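Local coordinates for protein toxin 2A (Paenibacillus larvae, PDB 5URP) that transfers ADP-ribose, probably from NAD+ to a protein of the host, acting as a toxin and virulence factor of the bacterium, at residues K125-G128 / E129-K132; K136-E139 / G140-L143; I207-G211 / S212-K216. One frame throughout, in Å; residues are numbered along the deposited sequence.

Contact 1 of 3, residues K125-G128 / E129-K132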
loop_
_atom_site.group_PDB
_atom_site.type_symbol
_atom_site.label_atom_id
_atom_site.label_comp_id
_atom_site.label_asym_id
_atom_site.label_seq_id
_atom_site.Cartn_x
_atom_site.Cartn_y
_atom_site.Cartn_z
ATOM N N LYS A 125 4.070 -16.577 16.902
ATOM C CA LYS A 125 3.665 -17.593 15.940
ATOM C C LYS A 125 2.298 -17.233 15.372
ATOM O O LYS A 125 1.442 -16.689 16.077
ATOM C CB LYS A 125 3.617 -18.983 16.593
ATOM C CG LYS A 125 4.910 -19.391 17.320
ATOM C CD LYS A 125 5.673 -20.505 16.601
ATOM C CE LYS A 125 7.150 -20.585 17.033
ATOM N NZ LYS A 125 8.008 -19.510 16.421
ATOM N N VAL A 126 2.091 -17.520 14.101
ATOM C CA VAL A 126 0.763 -17.345 13.529
ATOM C C VAL A 126 -0.112 -18.485 14.018
ATOM O O VAL A 126 0.316 -19.644 14.046
ATOM C CB VAL A 126 0.812 -17.294 11.989
ATOM C CG1 VAL A 126 -0.599 -17.437 11.416
ATOM C CG2 VAL A 126 1.410 -15.995 11.511
ATOM N N ASN A 127 -1.331 -18.155 14.437
ATOM C CA ASN A 127 -2.321 -19.163 14.809
ATOM C C ASN A 127 -2.698 -19.976 13.568
ATOM O O ASN A 127 -3.288 -19.444 12.626
ATOM C CB ASN A 127 -3.533 -18.471 15.427
ATOM C CG ASN A 127 -4.572 -19.455 15.917
ATOM O OD1 ASN A 127 -4.928 -20.400 15.206
ATOM N ND2 ASN A 127 -5.061 -19.248 17.126
ATOM N N GLY A 128 -2.335 -21.264 13.553
ATOM C CA GLY A 128 -2.452 -22.048 12.333
ATOM C C GLY A 128 -3.886 -22.279 11.903
ATOM O O GLY A 128 -4.179 -22.346 10.706
ATOM N N GLU A 129 -4.796 -22.407 12.862
ATOM C CA GLU A 129 -6.200 -22.566 12.506
ATOM C C GLU A 129 -6.756 -21.284 11.891
ATOM O O GLU A 129 -7.520 -21.337 10.921
ATOM C CB GLU A 129 -7.012 -22.977 13.734
ATOM C CG GLU A 129 -7.728 -24.291 13.538
ATOM C CD GLU A 129 -8.626 -24.641 14.699
ATOM O OE1 GLU A 129 -9.630 -23.924 14.909
ATOM O OE2 GLU A 129 -8.328 -25.627 15.403
ATOM N N VAL A 130 -6.379 -20.121 12.432
ATOM C CA VAL A 130 -6.847 -18.859 11.865
ATOM C C VAL A 130 -6.262 -18.667 10.476
ATOM O O VAL A 130 -6.947 -18.202 9.557
ATOM C CB VAL A 130 -6.501 -17.683 12.798
ATOM C CG1 VAL A 130 -6.921 -16.351 12.177
ATOM C CG2 VAL A 130 -7.174 -17.864 14.152
ATOM N N ALA A 131 -4.982 -19.005 10.300
ATOM C CA ALA A 131 -4.360 -18.867 8.989
ATOM C C ALA A 131 -5.066 -19.727 7.949
ATOM O O ALA A 131 -5.311 -19.273 6.823
ATOM C CB ALA A 131 -2.883 -19.240 9.070
ATOM N N LYS A 132 -5.380 -20.975 8.297
ATOM C CA LYS A 132 -6.095 -21.851 7.369
ATOM C C LYS A 132 -7.463 -21.281 7.002
ATOM O O LYS A 132 -7.861 -21.295 5.830
ATOM C CB LYS A 132 -6.233 -23.246 7.990
ATOM C CG LYS A 132 -6.972 -24.240 7.127
ATOM C CD LYS A 132 -7.067 -25.615 7.789
ATOM C CE LYS A 132 -7.664 -25.550 9.202
ATOM N NZ LYS A 132 -8.851 -24.644 9.285
#
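Asn127 meets Glu129 first, through its side-chain oxygen: OD1 receives the backbone N of Glu129 at 3.1 Å, a weak bond because the N-H points poorly at it. Glu129 CB lies close by the same oxygen, but the extended rest of its chain runs off to a long, weak ion pair with Lys133.

At Val130 the grip is firmer. Its backbone N also reaches Asn127 OD1, again at 3.1 Å but with 164° at the hydrogen, coming in from above the plane of the amide and not along a lone pair. Two N-H groups thus share one carbonyl oxygen, and Asn127 is the N-cap of helix 128-138, the helix that follows short strand 125-126. The torsion that allows this puts CG opposite the backbone N (chi1 -177°), folding the amide back over the first turn. The two side chains cross at about a right angle, and Val130 CG2 rests against Asn127 CG at 3.5 Å.

Ala131 begins the regular helical bonding, its N donating to Asn127 O at 2.9 Å. Its methyl turns toward the preceding segment and meets Val126 CG1 at 3.7 Å, both side chains being buried and both touching Ile206 on strand 197-207. Lys132 N then donates to Gly128 O at 3.0 Å. The Lys132 chain touches that carbonyl with CB alone, then bends at its last two torsions and leads away from the cap.

Contact 2 of 3, residues K136-E139 / G140-L143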
loop_
_atom_site.group_PDB
_atom_site.type_symbol
_atom_site.label_atom_id
_atom_site.label_comp_id
_atom_site.label_asym_id
_atom_site.label_seq_id
_atom_site.Cartn_x
_atom_site.Cartn_y
_atom_site.Cartn_z
ATOM N N LYS A 136 -8.667 -20.211 3.262
ATOM C CA LYS A 136 -9.852 -20.749 2.611
ATOM C C LYS A 136 -10.850 -19.649 2.258
ATOM O O LYS A 136 -11.524 -19.733 1.225
ATOM C CB LYS A 136 -10.503 -21.790 3.512
ATOM C CG LYS A 136 -11.843 -22.322 2.952
ATOM C CD LYS A 136 -11.974 -23.831 3.068
ATOM C CE LYS A 136 -13.213 -24.339 2.334
ATOM N NZ LYS A 136 -13.310 -25.837 2.324
ATOM N N GLU A 137 -10.954 -18.610 3.089
ATOM C CA GLU A 137 -11.981 -17.584 2.916
ATOM C C GLU A 137 -11.585 -16.504 1.909
ATOM O O GLU A 137 -12.464 -15.955 1.239
ATOM C CB GLU A 137 -12.303 -16.949 4.274
ATOM C CG GLU A 137 -13.274 -15.774 4.239
ATOM C CD GLU A 137 -13.883 -15.433 5.617
ATOM O OE1 GLU A 137 -13.706 -16.216 6.579
ATOM O OE2 GLU A 137 -14.553 -14.375 5.735
ATOM N N PHE A 138 -10.291 -16.182 1.776
ATOM C CA PHE A 138 -9.863 -15.002 1.030
ATOM C C PHE A 138 -8.977 -15.286 -0.169
ATOM O O PHE A 138 -8.854 -14.417 -1.037
ATOM C CB PHE A 138 -9.129 -14.017 1.961
ATOM C CG PHE A 138 -10.041 -13.390 2.973
ATOM C CD1 PHE A 138 -10.822 -12.296 2.636
ATOM C CD2 PHE A 138 -10.141 -13.921 4.254
ATOM C CE1 PHE A 138 -11.678 -11.740 3.557
ATOM C CE2 PHE A 138 -11.001 -13.376 5.182
ATOM C CZ PHE A 138 -11.770 -12.279 4.839
ATOM N N GLU A 139 -8.334 -16.441 -0.245
ATOM C CA GLU A 139 -7.593 -16.766 -1.453
ATOM C C GLU A 139 -8.569 -16.868 -2.615
ATOM O O GLU A 139 -9.648 -17.452 -2.494
ATOM C CB GLU A 139 -6.841 -18.080 -1.275
ATOM C CG GLU A 139 -5.410 -18.054 -1.723
ATOM C CD GLU A 139 -4.695 -19.388 -1.515
ATOM O OE1 GLU A 139 -5.174 -20.441 -2.002
ATOM O OE2 GLU A 139 -3.630 -19.376 -0.886
ATOM N N GLY A 140 -8.195 -16.269 -3.735
ATOM C CA GLY A 140 -9.065 -16.271 -4.893
ATOM C C GLY A 140 -10.221 -15.310 -4.774
ATOM O O GLY A 140 -11.261 -15.511 -5.411
ATOM N N THR A 141 -10.073 -14.257 -3.984
ATOM C CA THR A 141 -11.090 -13.228 -3.879
ATOM C C THR A 141 -10.448 -11.875 -4.100
ATOM O O THR A 141 -9.227 -11.695 -3.977
ATOM C CB THR A 141 -11.797 -13.249 -2.533
ATOM O OG1 THR A 141 -10.937 -12.680 -1.525
ATOM C CG2 THR A 141 -12.169 -14.667 -2.161
ATOM N N MET A 142 -11.290 -10.915 -4.467
ATOM C CA MET A 142 -10.861 -9.535 -4.616
ATOM C C MET A 142 -11.081 -8.784 -3.312
ATOM O O MET A 142 -12.139 -8.924 -2.696
ATOM C CB MET A 142 -11.640 -8.875 -5.755
ATOM C CG MET A 142 -10.985 -7.646 -6.315
ATOM S SD MET A 142 -12.200 -6.958 -7.490
ATOM C CE MET A 142 -11.702 -7.838 -8.929
ATOM N N LEU A 143 -10.096 -7.988 -2.906
ATOM C CA LEU A 143 -10.235 -7.020 -1.825
ATOM C C LEU A 143 -10.324 -5.613 -2.417
ATOM O O LEU A 143 -9.874 -5.362 -3.540
ATOM C CB LEU A 143 -9.076 -7.093 -0.832
ATOM C CG LEU A 143 -8.862 -8.410 -0.064
ATOM C CD1 LEU A 143 -7.769 -8.252 0.981
ATOM C CD2 LEU A 143 -10.117 -8.883 0.595
#
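Phe138 and Thr141 are the first and last residues of a type II beta turn, the one that lets the chain leave helix 128-138 and head into edge strand 142-145. The carbonyl oxygen of Phe138 is the centre of it. Thr141 OG1 donates to Phe138 O at 2.8 Å, a little out of the carbonyl plane, and Thr141 N adds a weak bond to the same oxygen at 3.2 Å. The hydroxyl gets there because chi1 of Thr141 is 76°, which places OG1 between its own N and carbonyl carbon. That leaves CG2 near the last helical turn, 3.6 Å from Glu137 O.

The Phe138 side chain leaves its backbone pointing away from the turn, yet the ring still finds company. Its CD1 meets Leu143 CD2 at 4.0 Å, the two side chains crossing at about a right angle, while Glu137 CG lies over one ring face, offset toward the rim. Beyond the segments, the ring of Phe112 meets that of Phe138 at an inclined angle.

Glu139 takes the second place of the turn and has already left helical backbone angles. Gly140 follows at the third place with the positive phi (76°) that a type II turn calls for. The extended Glu139 chain carries OE2 to a salt bridge with Lys135 and a hydrogen bond from Ile204 N, on the neighbouring strand 197-207. A hydroxyl and a carboxylate therefore hold the corner from two directions: Thr141 ties the turn to the last helical carbonyl, and Glu139 links it both back to the helix through Lys135 and across to the sheet through Ile204.

Contact 3 of 3, residues I207-G211 / S212-K216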
loop_
_atom_site.group_PDB
_atom_site.type_symbol
_atom_site.label_atom_id
_atom_site.label_comp_id
_atom_site.label_asym_id
_atom_site.label_seq_id
_atom_site.Cartn_x
_atom_site.Cartn_y
_atom_site.Cartn_z
ATOM N N ILE A 207 4.656 -17.367 6.662
ATOM C CA ILE A 207 6.104 -17.298 6.538
ATOM C C ILE A 207 6.707 -17.176 7.939
ATOM O O ILE A 207 6.066 -16.709 8.886
ATOM C CB ILE A 207 6.554 -16.151 5.625
ATOM C CG1 ILE A 207 6.021 -14.804 6.090
ATOM C CG2 ILE A 207 6.101 -16.421 4.160
ATOM C CD1 ILE A 207 6.611 -13.644 5.309
ATOM N N VAL A 208 7.958 -17.611 8.065
ATOM C CA VAL A 208 8.568 -17.771 9.389
ATOM C C VAL A 208 9.919 -17.100 9.496
ATOM O O VAL A 208 10.642 -17.305 10.488
ATOM C CB VAL A 208 8.698 -19.255 9.747
ATOM C CG1 VAL A 208 7.346 -19.900 9.716
ATOM C CG2 VAL A 208 9.619 -19.972 8.792
ATOM N N ASN A 209 10.267 -16.275 8.521
ATOM C CA ASN A 209 11.582 -15.657 8.593
ATOM C C ASN A 209 11.586 -14.522 9.612
ATOM O O ASN A 209 10.547 -13.986 10.008
ATOM C CB ASN A 209 12.052 -15.166 7.219
ATOM C CG ASN A 209 11.229 -14.017 6.666
ATOM O OD1 ASN A 209 10.026 -13.920 6.892
ATOM N ND2 ASN A 209 11.881 -13.145 5.912
ATOM N N GLY A 210 12.792 -14.181 10.051
ATOM C CA GLY A 210 12.971 -13.292 11.179
ATOM C C GLY A 210 12.524 -13.948 12.469
ATOM O O GLY A 210 12.422 -15.181 12.597
ATOM N N GLY A 211 12.247 -13.092 13.453
ATOM C CA GLY A 211 11.928 -13.571 14.775
ATOM C C GLY A 211 10.458 -13.758 15.059
ATOM O O GLY A 211 10.107 -14.168 16.167
ATOM N N SER A 212 9.582 -13.460 14.104
ATOM C CA SER A 212 8.156 -13.674 14.287
ATOM C C SER A 212 7.548 -14.126 12.970
ATOM O O SER A 212 7.891 -13.605 11.908
ATOM C CB SER A 212 7.434 -12.413 14.760
ATOM O OG SER A 212 7.439 -11.428 13.749
ATOM N N GLN A 213 6.641 -15.083 13.062
ATOM C CA GLN A 213 5.920 -15.551 11.889
ATOM C C GLN A 213 4.926 -14.495 11.430
ATOM O O GLN A 213 4.449 -13.662 12.210
ATOM C CB GLN A 213 5.188 -16.862 12.191
ATOM C CG GLN A 213 6.116 -17.979 12.633
ATOM C CD GLN A 213 5.414 -19.295 12.862
ATOM O OE1 GLN A 213 4.178 -19.379 12.862
ATOM N NE2 GLN A 213 6.203 -20.343 13.090
ATOM N N ARG A 214 4.613 -14.541 10.140
ATOM C CA ARG A 214 3.684 -13.603 9.545
ATOM C C ARG A 214 2.820 -14.322 8.525
ATOM O O ARG A 214 3.132 -15.422 8.067
ATOM C CB ARG A 214 4.401 -12.436 8.837
ATOM C CG ARG A 214 5.218 -11.556 9.765
ATOM C CD ARG A 214 6.033 -10.548 9.000
ATOM N NE ARG A 214 7.137 -11.159 8.268
ATOM C CZ ARG A 214 7.890 -10.498 7.397
ATOM N NH1 ARG A 214 7.637 -9.218 7.137
ATOM N NH2 ARG A 214 8.893 -11.115 6.785
ATOM N N LEU A 215 1.714 -13.687 8.186
ATOM C CA LEU A 215 0.902 -14.128 7.066
ATOM C C LEU A 215 1.312 -13.330 5.835
ATOM O O LEU A 215 1.256 -12.099 5.854
ATOM C CB LEU A 215 -0.578 -13.919 7.366
ATOM C CG LEU A 215 -1.570 -14.777 6.630
ATOM C CD1 LEU A 215 -1.465 -16.238 7.091
ATOM C CD2 LEU A 215 -2.920 -14.191 6.948
ATOM N N LYS A 216 1.694 -14.027 4.769
ATOM C CA LYS A 216 2.098 -13.400 3.527
ATOM C C LYS A 216 0.958 -13.496 2.526
ATOM O O LYS A 216 0.433 -14.587 2.302
ATOM C CB LYS A 216 3.345 -14.043 2.926
ATOM C CG LYS A 216 3.887 -13.149 1.797
ATOM C CD LYS A 216 5.077 -13.701 1.080
ATOM C CE LYS A 216 5.455 -12.758 -0.090
ATOM N NZ LYS A 216 6.454 -13.384 -0.987
HETATM O O HOH W 1 7.896 -13.808 9.076
#
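Ile207 and Arg214 form an antiparallel hydrogen-bonded pair, the last bridge before the loop of a beta hairpin joining strands 197-207 and 214-221. Ile207 N donates to Arg214 O at 2.8 Å and Arg214 N to Ile207 O at 2.9 Å. Past this bridge the chain turns through Asn209, Gly210 and Gly211, Gly210 having positive phi.

On the face of the sheet that Ile207 shares with Arg214, the arginine chain bends at chi3 (-71°) and brings its guanidinium alongside Asn209. Arg214 NH2 gives Asn209 OD1 a bond of 3.0 Å, the oxygen lying in the guanidinium plane, with the amide turned 29° from it. Arg214 NE donates to a water 2.9 Å away, which is also hydrogen-bonded to Asn209 O. Ile207 CD1 comes obliquely against the same group, 3.7 Å from Arg214 NH2, and Ile207 CG2 packs on Lys216 CB. Val208 and Gln213 run side by side, Val208 CG1 to Gln213 NE2 3.6 Å, while Gln213 OE1 has its partner outside the hairpin, in Val126 N.

Asn209 is thus held by one guanidinium twice, directly through its side chain and by way of water through its backbone, which probably helps hold the exposed loop, although the loop also meets a crystal neighbour.

Overall arrangement
Contacts 1 and 2 mark the two ends of helix 128-138, their centres 16 Å apart: one caps its start, the other turns the chain out into the sheet. Contact 3 lies 12 Å from contact 1, centre to centre, and touches it: Val126 N lies 3.1 Å from Gln213 OE1, a probable hydrogen bond, and Ala131 CB packs on Leu215 CD1 at 3.9 Å. Contacts 2 and 3 stay about 7 Å apart at their nearest atoms but reach the same five-stranded sheet. The arginine, Ser-Thr-Ser and glutamate elements expected of this toxin family probably fall on strands 101-107, 149-152 and 190-193, none of them part of these contacts.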